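Side-chain contacts in malonyl CoA-acyl carrier protein transacylase (Burkholderia pseudomallei 1710b, PDB 3EZO), which probably transfers the malonyl group from malonyl-CoA to the thiol of holo acyl carrier protein, the step that supplies malonyl units for fatty acid synthesis: residues Cys153-Ala158 with Cys186-Glu191; Val162-Phe167 with Val173-Thr178; Gly19-Gly24 with Pro70-Ala75. All blocks are in the same frame, centred on the assembly; numbering follows the deposited sequence.

Contact 1 of 3, residues Cys153-Ala158 with Cys186-Glu191; sequences CAEASA and CEIAKE
The backbones of Cys153-Ala158 and Cys186-Glu191 come nearest at Ala156 and Ile188, whose CA atoms lie 7.2 Å apart. These are pieces of the two helices, 146-156 and 179-191, of a ferredoxin-like beta-alpha-beta-beta-alpha-beta subdomain, and they pack side by side on the same face of its antiparallel sheet. Ile188 does most of the work. Its CG1 branch lies beside the backbone N and runs on fully extended (chi2 -180°), which sends CD1 straight across to the other helix. There Ile188 CD1 sits 4.1 Å from Ala156 CB and touches the Ala156 backbone N at 3.7 Å. Glu155 covers the same methyl with both its stem and its carboxylate: Glu155 CG is 3.5 Å from Ile188 CD1, and Glu155 CD and OE2 are each 3.6 Å from it. With CG anti to the backbone N (chi1 -171°) and the chain extended beyond, Glu155 passes obliquely over the isoleucine toward the solvent side. Glu155 OE1 goes on to a salt bridge with Lys192, whose positive charge would probably ease the repulsion between the carboxylates of Glu155 and Glu191; Glu155 OE2 and Glu191 OE1 are 5.1 Å apart. The second branch of Ile188 meets the carboxylate as well, with Ile188 CG2 3.8 Å from Glu155 OE1.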
loop_
_atom_site.group_PDB
_atom_site.type_symbol
_atom_site.label_atom_id
_atom_site.label_comp_id
_atom_site.label_asym_id
_atom_site.label_seq_id
_atom_site.Cartn_x
_atom_site.Cartn_y
_atom_site.Cartn_z
ATOM N N CYS A 153 -7.650 -11.271 -18.675
ATOM C CA CYS A 153 -6.739 -12.199 -17.970
ATOM C C CYS A 153 -7.145 -13.661 -18.141
ATOM O O CYS A 153 -6.287 -14.518 -18.359
ATOM C CB CYS A 153 -6.667 -11.847 -16.503
ATOM S SG CYS A 153 -5.788 -10.252 -16.186
ATOM N N ALA A 154 -8.447 -13.936 -18.109
ATOM C CA ALA A 154 -8.934 -15.289 -18.263
ATOM C C ALA A 154 -8.566 -15.797 -19.675
ATOM O O ALA A 154 -8.040 -16.880 -19.851
ATOM C CB ALA A 154 -10.471 -15.357 -17.963
ATOM N N GLU A 155 -8.726 -14.942 -20.662
ATOM C CA GLU A 155 -8.333 -15.248 -22.021
ATOM C C GLU A 155 -6.801 -15.400 -22.217
ATOM O O GLU A 155 -6.337 -16.385 -22.833
ATOM C CB GLU A 155 -8.910 -14.146 -22.912
ATOM C CG GLU A 155 -8.789 -14.395 -24.388
ATOM C CD GLU A 155 -9.453 -13.300 -25.181
ATOM O OE1 GLU A 155 -10.318 -12.539 -24.595
ATOM O OE2 GLU A 155 -9.089 -13.214 -26.373
ATOM N N ALA A 156 -6.035 -14.434 -21.701
ATOM C CA ALA A 156 -4.577 -14.451 -21.758
ATOM C C ALA A 156 -3.952 -15.679 -21.054
ATOM O O ALA A 156 -2.811 -16.102 -21.369
ATOM C CB ALA A 156 -4.032 -13.140 -21.149
ATOM N N SER A 157 -4.693 -16.247 -20.092
ATOM C CA SER A 157 -4.153 -17.269 -19.196
ATOM C C SER A 157 -3.748 -18.563 -19.887
ATOM O O SER A 157 -2.958 -19.330 -19.336
ATOM C CB SER A 157 -5.127 -17.578 -18.038
ATOM O OG SER A 157 -4.963 -16.591 -17.001
ATOM N N ALA A 158 -4.289 -18.819 -21.075
ATOM C CA ALA A 158 -3.803 -19.947 -21.906
ATOM C C ALA A 158 -2.305 -19.882 -22.189
ATOM O O ALA A 158 -1.715 -20.903 -22.502
ATOM C CB ALA A 158 -4.601 -20.022 -23.255
ATOM N N CYS A 186 -1.736 -7.708 -22.084
ATOM C CA CYS A 186 -1.598 -6.346 -22.669
ATOM C C CYS A 186 -2.091 -6.271 -24.130
ATOM O O CYS A 186 -2.834 -5.366 -24.534
ATOM C CB CYS A 186 -0.161 -5.833 -22.539
ATOM S SG CYS A 186 0.286 -5.528 -20.833
ATOM N N GLU A 187 -1.705 -7.256 -24.912
ATOM C CA GLU A 187 -2.103 -7.335 -26.321
ATOM C C GLU A 187 -3.623 -7.437 -26.456
ATOM O O GLU A 187 -4.256 -6.644 -27.164
ATOM C CB GLU A 187 -1.418 -8.565 -26.878
ATOM C CG GLU A 187 -1.457 -8.777 -28.318
ATOM C CD GLU A 187 -0.921 -10.170 -28.614
ATOM O OE1 GLU A 187 0.275 -10.416 -28.271
ATOM O OE2 GLU A 187 -1.720 -11.016 -29.105
ATOM N N ILE A 188 -4.228 -8.365 -25.720
ATOM C CA ILE A 188 -5.701 -8.495 -25.702
ATOM C C ILE A 188 -6.369 -7.182 -25.235
ATOM O O ILE A 188 -7.347 -6.707 -25.857
ATOM C CB ILE A 188 -6.168 -9.696 -24.832
ATOM C CG1 ILE A 188 -5.636 -11.012 -25.402
ATOM C CG2 ILE A 188 -7.687 -9.761 -24.752
ATOM C CD1 ILE A 188 -6.045 -12.225 -24.631
ATOM N N ALA A 189 -5.811 -6.583 -24.176
ATOM C CA ALA A 189 -6.391 -5.377 -23.584
ATOM C C ALA A 189 -6.463 -4.265 -24.618
ATOM O O ALA A 189 -7.498 -3.589 -24.758
ATOM C CB ALA A 189 -5.612 -4.932 -22.398
ATOM N N LYS A 190 -5.355 -4.069 -25.322
ATOM C CA LYS A 190 -5.292 -3.097 -26.436
ATOM C C LYS A 190 -6.338 -3.396 -27.501
ATOM O O LYS A 190 -7.059 -2.490 -27.918
ATOM C CB LYS A 190 -3.894 -3.030 -27.054
ATOM C CG LYS A 190 -2.874 -2.336 -26.189
ATOM C CD LYS A 190 -1.440 -2.725 -26.544
ATOM C CE LYS A 190 -0.391 -1.929 -25.701
ATOM N NZ LYS A 190 0.975 -2.569 -25.506
ATOM N N GLU A 191 -6.466 -4.658 -27.892
ATOM C CA GLU A 191 -7.476 -5.037 -28.891
ATOM C C GLU A 191 -8.868 -4.656 -28.437
ATOM O O GLU A 191 -9.693 -4.267 -29.260
ATOM C CB GLU A 191 -7.480 -6.557 -29.172
ATOM C CG GLU A 191 -6.203 -7.133 -29.785
ATOM C CD GLU A 191 -6.029 -8.660 -29.511
ATOM O OE1 GLU A 191 -6.938 -9.307 -28.919
ATOM O OE2 GLU A 191 -4.982 -9.224 -29.893
#

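Contact 2 of 3, residues Val162-Phe167 with Val173-Thr178; sequences VEAVNF and VVIAGT
Val174 O is gripped by two consecutive backbone amides: Val165 N at 2.8 Å, in the carbonyl plane, and Asn166 N at 3.0 Å, tilted 20° from that plane. Two residues facing one is a classic beta bulge, and it shifts the register of the antiparallel pair by one. On one side of the bulge, Val174 N returns a bond to Asn166 O. On the other, Glu163 and Ala176 form a hydrogen-bonded pair, with Glu163 N to Ala176 O at 2.8 Å.

The extra residue is Val165, whose side chain leans along the partner strand. Its chi1 of -53° places CG1 anti to the carbonyl carbon and leaves CG2 between the backbone N and the carbonyl carbon, pressed against Ala176, with Val165 CG2 to Ala176 CB only 3.5 Å, tighter than usual for two carbons. Next to it Asn166 and Val174 lie alongside each other, pointing the same way, with Asn166 CB 3.7 Å from Val174 CB. The opposite face is apolar: Val173 CG1 touches both Ala164 CB, at 3.9 Å, and the ring of Phe167, which it meets obliquely. Val162 lies at the end of the pairing, beside Ile175, with Ile175 CD1 3.8 Å from Val162 CG2, and both side chains are covered by Ile182 and Ala185 of helix 179-191. The carboxylate of Glu163 is turned elsewhere, to a hydrogen bond with Ser209.

Past the strand, Thr178 OG1 caps helix 179-191 by accepting from Gly181 N. Val165 touches the predicted active-site residue His207, and Asn166 lies near predicted Ser98, about 6 Å between side chains. The whole is the beta2-beta3 hairpin of a ferredoxin-like subdomain, strand 162-169 outermost in its four-stranded sheet.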
loop_
_atom_site.group_PDB
_atom_site.type_symbol
_atom_site.label_atom_id
_atom_site.label_comp_id
_atom_site.label_asym_id
_atom_site.label_seq_id
_atom_site.Cartn_x
_atom_site.Cartn_y
_atom_site.Cartn_z
ATOM N N VAL A 162 -2.172 -15.288 -15.313
ATOM C CA VAL A 162 -2.213 -13.829 -15.202
ATOM C C VAL A 162 -3.540 -13.457 -14.622
ATOM O O VAL A 162 -4.594 -14.052 -14.974
ATOM C CB VAL A 162 -1.935 -13.110 -16.586
ATOM C CG1 VAL A 162 -2.870 -13.623 -17.701
ATOM C CG2 VAL A 162 -1.987 -11.616 -16.448
ATOM N N GLU A 163 -3.514 -12.490 -13.708
ATOM C CA GLU A 163 -4.687 -12.153 -12.885
ATOM C C GLU A 163 -4.792 -10.656 -12.674
ATOM O O GLU A 163 -3.785 -9.973 -12.721
ATOM C CB GLU A 163 -4.574 -12.812 -11.493
ATOM C CG GLU A 163 -4.634 -14.347 -11.519
ATOM C CD GLU A 163 -4.055 -14.997 -10.256
ATOM O OE1 GLU A 163 -3.473 -14.282 -9.384
ATOM O OE2 GLU A 163 -4.185 -16.243 -10.146
ATOM N N ALA A 164 -6.008 -10.164 -12.414
ATOM C CA ALA A 164 -6.220 -8.753 -12.070
ATOM C C ALA A 164 -6.017 -8.622 -10.550
ATOM O O ALA A 164 -6.726 -9.246 -9.764
ATOM C CB ALA A 164 -7.577 -8.283 -12.513
ATOM N N VAL A 165 -4.986 -7.893 -10.139
ATOM C CA VAL A 165 -4.498 -7.968 -8.747
ATOM C C VAL A 165 -4.541 -6.670 -7.929
ATOM O O VAL A 165 -4.372 -6.731 -6.731
ATOM C CB VAL A 165 -3.074 -8.611 -8.663
ATOM C CG1 VAL A 165 -3.033 -9.981 -9.397
ATOM C CG2 VAL A 165 -1.947 -7.655 -9.191
ATOM N N ASN A 166 -4.687 -5.510 -8.582
ATOM C CA ASN A 166 -4.941 -4.212 -7.893
ATOM C C ASN A 166 -6.089 -3.501 -8.577
ATOM O O ASN A 166 -5.954 -3.059 -9.733
ATOM C CB ASN A 166 -3.764 -3.247 -7.988
ATOM C CG ASN A 166 -2.551 -3.641 -7.131
ATOM O OD1 ASN A 166 -2.469 -4.717 -6.504
ATOM N ND2 ASN A 166 -1.592 -2.766 -7.130
ATOM N N PHE A 167 -7.191 -3.357 -7.860
ATOM C CA PHE A 167 -8.294 -2.539 -8.297
ATOM C C PHE A 167 -8.210 -1.159 -7.631
ATOM O O PHE A 167 -8.675 -0.976 -6.515
ATOM C CB PHE A 167 -9.610 -3.273 -7.963
ATOM C CG PHE A 167 -9.704 -4.632 -8.594
ATOM C CD1 PHE A 167 -9.980 -4.763 -9.932
ATOM C CD2 PHE A 167 -9.474 -5.780 -7.851
ATOM C CE1 PHE A 167 -10.054 -6.048 -10.514
ATOM C CE2 PHE A 167 -9.555 -7.042 -8.427
ATOM C CZ PHE A 167 -9.840 -7.165 -9.739
ATOM N N VAL A 173 -6.508 -0.636 -13.392
ATOM C CA VAL A 173 -6.316 -1.986 -12.867
ATOM C C VAL A 173 -4.913 -2.449 -13.153
ATOM O O VAL A 173 -4.403 -2.284 -14.263
ATOM C CB VAL A 173 -7.372 -2.981 -13.435
ATOM C CG1 VAL A 173 -7.178 -4.370 -12.849
ATOM C CG2 VAL A 173 -8.791 -2.443 -13.210
ATOM N N VAL A 174 -4.261 -3.002 -12.137
ATOM C CA VAL A 174 -2.984 -3.629 -12.312
ATOM C C VAL A 174 -3.172 -5.141 -12.348
ATOM O O VAL A 174 -3.861 -5.713 -11.509
ATOM C CB VAL A 174 -1.990 -3.217 -11.185
ATOM C CG1 VAL A 174 -0.654 -3.983 -11.246
ATOM C CG2 VAL A 174 -1.760 -1.608 -11.175
ATOM N N ILE A 175 -2.495 -5.787 -13.285
ATOM C CA ILE A 175 -2.495 -7.257 -13.395
ATOM C C ILE A 175 -1.105 -7.791 -13.091
ATOM O O ILE A 175 -0.131 -7.044 -13.113
ATOM C CB ILE A 175 -2.941 -7.694 -14.828
ATOM C CG1 ILE A 175 -1.908 -7.294 -15.901
ATOM C CG2 ILE A 175 -4.309 -7.039 -15.148
ATOM C CD1 ILE A 175 -2.162 -7.904 -17.366
ATOM N N ALA A 176 -1.036 -9.080 -12.814
ATOM C CA ALA A 176 0.187 -9.731 -12.383
ATOM C C ALA A 176 0.120 -11.215 -12.701
ATOM O O ALA A 176 -0.954 -11.806 -12.698
ATOM C CB ALA A 176 0.426 -9.517 -10.884
ATOM N N GLY A 177 1.280 -11.806 -12.959
ATOM C CA GLY A 177 1.398 -13.263 -13.267
ATOM C C GLY A 177 2.676 -13.553 -14.020
ATOM O O GLY A 177 3.688 -12.859 -13.830
ATOM N N THR A 178 2.637 -14.553 -14.897
ATOM C CA THR A 178 3.793 -14.932 -15.687
ATOM C C THR A 178 4.114 -13.864 -16.710
ATOM O O THR A 178 3.217 -13.095 -17.165
ATOM C CB THR A 178 3.587 -16.269 -16.462
ATOM O OG1 THR A 178 2.542 -16.095 -17.424
ATOM C CG2 THR A 178 3.285 -17.430 -15.517
#

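Contact 3 of 3, residues Gly19-Gly24 with Pro70-Ala75; sequences GSQSVG and PVMLTA
Met72 carries this contact, reaching from helix 65-85 to Ser20 and Gln21 in the loop after strand 11-15, within the Gly-Gln-Gly-Ser-Gln sequence characteristic of the acyl transferase family. Along the helix, Pro70 comes first, where the helix kinks for want of a proline N-H. Its carbonyl takes two bonds from Thr74, whose N and OG1, the latter at 2.8 Å from Pro70 O, arrive from opposite faces of the carbonyl plane. Val71 follows, directed toward the loop and packed on Met25. Met72 is bent at chi2 (-53°) and chi3 (-61°), which curls its thioether along the loop: Met72 SD lies 3.7 Å from Gln21 CB, and Met72 CE ends 3.5 Å from Ser20 CB. The Gln21 side chain crosses it at about a right angle and folds back on its own loop, where Gln21 OE1 accepts a 2.8 Å bond from Gly19 N on a lone pair; NE2 is held by Asn63. Both ends of the amide are thus fixed. Leu73 packs on helices 99-107 and 113-128, Thr74 on helices 33-46 and 113-128, and Ala75, like Val71, touches Met25. Met72 also meets Leu99 of helix 99-107.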
loop_
_atom_site.group_PDB
_atom_site.type_symbol
_atom_site.label_atom_id
_atom_site.label_comp_id
_atom_site.label_asym_id
_atom_site.label_seq_id
_atom_site.Cartn_x
_atom_site.Cartn_y
_atom_site.Cartn_z
ATOM N N GLY A 19 5.936 2.665 -4.361
ATOM C CA GLY A 19 5.690 3.444 -5.553
ATOM C C GLY A 19 5.416 4.891 -5.226
ATOM O O GLY A 19 5.328 5.695 -6.147
ATOM N N SER A 20 5.244 5.245 -3.941
ATOM C CA SER A 20 4.960 6.654 -3.584
ATOM C C SER A 20 6.205 7.377 -3.084
ATOM O O SER A 20 6.133 8.548 -2.726
ATOM C CB SER A 20 3.848 6.749 -2.530
ATOM O OG SER A 20 2.599 6.326 -3.015
ATOM N N GLN A 21 7.337 6.684 -3.054
ATOM C CA GLN A 21 8.549 7.234 -2.464
ATOM C C GLN A 21 9.309 8.112 -3.468
ATOM O O GLN A 21 9.121 7.982 -4.656
ATOM C CB GLN A 21 9.457 6.127 -1.914
ATOM C CG GLN A 21 10.219 5.245 -2.941
ATOM C CD GLN A 21 9.327 4.255 -3.734
ATOM O OE1 GLN A 21 8.150 3.986 -3.392
ATOM N NE2 GLN A 21 9.901 3.711 -4.797
ATOM N N SER A 22 10.128 9.020 -2.939
ATOM C CA SER A 22 11.079 9.828 -3.706
ATOM C C SER A 22 12.152 10.383 -2.768
ATOM O O SER A 22 11.927 10.575 -1.586
ATOM C CB SER A 22 10.394 10.973 -4.400
ATOM O OG SER A 22 9.649 11.730 -3.468
ATOM N N VAL A 23 13.314 10.669 -3.344
ATOM C CA VAL A 23 14.455 11.159 -2.601
ATOM C C VAL A 23 14.068 12.558 -2.181
ATOM O O VAL A 23 13.531 13.291 -2.983
ATOM C CB VAL A 23 15.718 11.186 -3.478
ATOM C CG1 VAL A 23 16.837 12.063 -2.851
ATOM C CG2 VAL A 23 16.157 9.785 -3.743
ATOM N N GLY A 24 14.238 12.858 -0.890
ATOM C CA GLY A 24 13.927 14.163 -0.350
ATOM C C GLY A 24 12.513 14.321 0.146
ATOM O O GLY A 24 12.132 15.421 0.587
ATOM N N PRO A 70 9.927 -0.748 4.180
ATOM C CA PRO A 70 10.135 -0.026 5.453
ATOM C C PRO A 70 10.244 1.510 5.324
ATOM O O PRO A 70 9.822 2.219 6.221
ATOM C CB PRO A 70 11.396 -0.652 6.037
ATOM C CG PRO A 70 11.952 -1.651 4.966
ATOM C CD PRO A 70 10.982 -1.756 3.870
ATOM N N VAL A 71 10.768 2.013 4.217
ATOM C CA VAL A 71 10.780 3.442 3.971
ATOM C C VAL A 71 9.366 4.037 3.909
ATOM O O VAL A 71 9.114 5.123 4.459
ATOM C CB VAL A 71 11.592 3.817 2.695
ATOM C CG1 VAL A 71 11.214 5.215 2.227
ATOM C CG2 VAL A 71 13.123 3.686 2.959
ATOM N N MET A 72 8.446 3.342 3.233
ATOM C CA MET A 72 7.110 3.882 3.062
ATOM C C MET A 72 6.257 3.764 4.332
ATOM O O MET A 72 5.384 4.605 4.566
ATOM C CB MET A 72 6.376 3.281 1.865
ATOM C CG MET A 72 6.756 3.836 0.532
ATOM S SD MET A 72 6.665 5.615 0.421
ATOM C CE MET A 72 4.907 5.974 0.750
ATOM N N LEU A 73 6.521 2.729 5.127
ATOM C CA LEU A 73 5.924 2.572 6.441
ATOM C C LEU A 73 6.399 3.726 7.341
ATOM O O LEU A 73 5.601 4.393 7.980
ATOM C CB LEU A 73 6.347 1.228 7.037
ATOM C CG LEU A 73 5.928 0.933 8.464
ATOM C CD1 LEU A 73 4.577 0.230 8.520
ATOM C CD2 LEU A 73 6.976 0.066 9.142
ATOM N N THR A 74 7.712 3.942 7.362
ATOM C CA THR A 74 8.317 5.012 8.184
ATOM C C THR A 74 7.804 6.399 7.799
ATOM O O THR A 74 7.377 7.171 8.646
ATOM C CB THR A 74 9.823 4.981 8.051
ATOM O OG1 THR A 74 10.286 3.715 8.491
ATOM C CG2 THR A 74 10.479 6.111 8.877
ATOM N N ALA A 75 7.819 6.699 6.507
ATOM C CA ALA A 75 7.505 8.045 6.025
ATOM C C ALA A 75 6.056 8.393 6.278
ATOM O O ALA A 75 5.736 9.495 6.766
ATOM C CB ALA A 75 7.853 8.181 4.509
#

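Overall arrangement
From the N terminus, contact 3 closes first: the loop leaving strand 11-15 of the parallel sheet comes back against helix 65-85, enclosing helices 33-46, 50-56 and 59-62. Contacts 1 and 2 come later, in series with it, and belong to the small antiparallel subdomain. Contact 1 closes the longer loop, from helix 146-156 to helix 179-191, and the hairpin of contact 2 lies wholly within it. These two touch directly, Cys153 and Ala156 packing on Val162, so helix pair and hairpin form one layered unit. Contact 3 stands apart, its nearest atoms about 10 Å from contact 2 and about 19 Å from contact 1. The predicted catalytic Ser98 lies nearer contact 2 than contact 3.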